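Local coordinates for protein HTH-type transcriptional regulator mcbR (Escherichia coli UMEA 3718-1, PDB 4P9F) that represses expression of McbA by binding its promoter region, preventing colanic acid overproduction and mucoidy, and is important for biofilm formation, at residues 26-31 against 61-66. Numbering follows the deposited sequence.
Sequences GARLIT and APAQAF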
loop_
_atom_site.group_PDB
_atom_site.type_symbol
_atom_site.label_atom_id
_atom_site.label_comp_id
_atom_site.label_asym_id
_atom_site.label_seq_id
_atom_site.Cartn_x
_atom_site.Cartn_y
_atom_site.Cartn_z
ATOM N N GLY A 26 20.296 -6.374 2.622
ATOM C CA GLY A 26 21.310 -6.960 1.757
ATOM C C GLY A 26 21.520 -8.463 1.910
ATOM O O GLY A 26 22.201 -9.060 1.075
ATOM N N ALA A 27 20.966 -9.076 2.962
ATOM C CA ALA A 27 21.203 -10.502 3.195
ATOM C C ALA A 27 20.707 -11.369 2.048
ATOM O O ALA A 27 19.633 -11.132 1.479
ATOM C CB ALA A 27 20.535 -10.964 4.497
ATOM N N ARG A 28 21.469 -12.418 1.767
ATOM C CA ARG A 28 21.144 -13.329 0.683
ATOM C C ARG A 28 20.352 -14.487 1.286
ATOM O O ARG A 28 20.816 -15.175 2.194
ATOM C CB ARG A 28 22.432 -13.817 -0.012
ATOM C CG ARG A 28 22.223 -14.907 -1.066
ATOM C CD ARG A 28 23.538 -15.263 -1.811
ATOM N NE ARG A 28 23.368 -16.501 -2.562
ATOM C CZ ARG A 28 22.893 -16.566 -3.801
ATOM N NH1 ARG A 28 22.576 -15.442 -4.440
ATOM N NH2 ARG A 28 22.747 -17.752 -4.409
ATOM N N LEU A 29 19.123 -14.654 0.819
ATOM C CA LEU A 29 18.245 -15.729 1.282
ATOM C C LEU A 29 18.223 -16.861 0.268
ATOM O O LEU A 29 17.824 -16.649 -0.878
ATOM C CB LEU A 29 16.832 -15.192 1.507
ATOM C CG LEU A 29 16.757 -13.878 2.296
ATOM C CD1 LEU A 29 15.301 -13.379 2.409
ATOM C CD2 LEU A 29 17.390 -14.033 3.679
ATOM N N ILE A 30 18.559 -18.067 0.701
ATOM C CA ILE A 30 18.627 -19.208 -0.216
ATOM C C ILE A 30 17.381 -20.070 -0.012
ATOM O O ILE A 30 17.155 -20.596 1.084
ATOM C CB ILE A 30 19.933 -20.039 -0.014
ATOM C CG1 ILE A 30 21.168 -19.199 -0.370
ATOM C CG2 ILE A 30 19.917 -21.354 -0.839
ATOM C CD1 ILE A 30 21.866 -18.601 0.812
ATOM N N THR A 31 16.534 -20.140 -1.041
ATOM C CA THR A 31 15.274 -20.894 -0.979
ATOM C C THR A 31 15.441 -22.299 -0.360
ATOM O O THR A 31 14.705 -22.688 0.549
ATOM C CB THR A 31 14.671 -20.995 -2.394
ATOM O OG1 THR A 31 14.620 -19.677 -2.960
ATOM C CG2 THR A 31 13.278 -21.580 -2.368
ATOM N N ALA A 61 17.718 -12.649 -6.566
ATOM C CA ALA A 61 19.178 -12.815 -6.586
ATOM C C ALA A 61 19.565 -14.033 -7.446
ATOM O O ALA A 61 18.725 -14.888 -7.706
ATOM C CB ALA A 61 19.716 -12.960 -5.143
ATOM N N PRO A 62 20.824 -14.101 -7.913
ATOM C CA PRO A 62 21.290 -15.233 -8.729
ATOM C C PRO A 62 21.110 -16.615 -8.075
ATOM O O PRO A 62 21.190 -16.736 -6.840
ATOM C CB PRO A 62 22.776 -14.934 -8.919
ATOM C CG PRO A 62 22.880 -13.459 -8.793
ATOM C CD PRO A 62 21.862 -13.061 -7.781
ATOM N N ALA A 63 20.815 -17.621 -8.892
ATOM C CA ALA A 63 20.802 -19.023 -8.453
ATOM C C ALA A 63 19.750 -19.412 -7.405
ATOM O O ALA A 63 20.107 -19.926 -6.337
ATOM C CB ALA A 63 22.213 -19.420 -7.939
ATOM N N GLN A 64 18.477 -19.108 -7.672
ATOM C CA GLN A 64 17.369 -19.513 -6.781
ATOM C C GLN A 64 17.498 -18.942 -5.367
ATOM O O GLN A 64 17.473 -19.664 -4.343
ATOM C CB GLN A 64 17.265 -21.046 -6.737
ATOM C CG GLN A 64 16.905 -21.651 -8.096
ATOM C CD GLN A 64 17.000 -23.166 -8.119
ATOM O OE1 GLN A 64 17.572 -23.782 -7.219
ATOM N NE2 GLN A 64 16.435 -23.778 -9.158
ATOM N N ALA A 65 17.664 -17.629 -5.327
ATOM C CA ALA A 65 17.879 -16.924 -4.069
ATOM C C ALA A 65 17.281 -15.529 -4.170
ATOM O O ALA A 65 16.851 -15.084 -5.244
ATOM C CB ALA A 65 19.384 -16.866 -3.719
ATOM N N PHE A 66 17.217 -14.865 -3.026
ATOM C CA PHE A 66 16.623 -13.549 -2.905
ATOM C C PHE A 66 17.461 -12.667 -1.998
ATOM O O PHE A 66 18.280 -13.177 -1.232
ATOM C CB PHE A 66 15.198 -13.686 -2.368
ATOM C CG PHE A 66 14.340 -14.552 -3.218
ATOM C CD1 PHE A 66 14.319 -15.930 -3.044
ATOM C CD2 PHE A 66 13.606 -14.004 -4.243
ATOM C CE1 PHE A 66 13.547 -16.735 -3.851
ATOM C CE2 PHE A 66 12.823 -14.814 -5.062
ATOM C CZ PHE A 66 12.792 -16.176 -4.856
#
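L29 and F66 form an antiparallel hydrogen-bonded pair that joins the edge strand 28-30 to 65-67, the middle strand of the small sheet in the GntR-type DNA-binding domain. L29 N gives F66 O a nearly straight bond of 2.7 Å (170°), and F66 N returns one of 2.9 Å to L29 O, lying in its carbonyl plane. I30 and A65 follow as a non-hydrogen-bonded pair. On their face of the sheet, the extended side chain of R28 (CG anti to the backbone N, chi1 173°) reaches over A65, whose CB lies 3.5 Å from CZ under one face of the guanidinium. R28 NH1 and NH2 both donate to P62 O, end-on, in bent bonds of 3.1 Å each and close to the guanidinium plane, tying the turn between strands 59-61 and 65-67 to the edge strand. On the other face, F66 packs against L49, L50 and V53 of helix 42-54. T31, opening helix 31-38, sets OG1 at the ring edge, 3.3 Å from F66 CE1; its backbone N bonds weakly to Q64 O. The strand leads directly into the helix-turn-helix (31-50), with the 59-61/65-67 hairpin as the wing of a winged-helix fold.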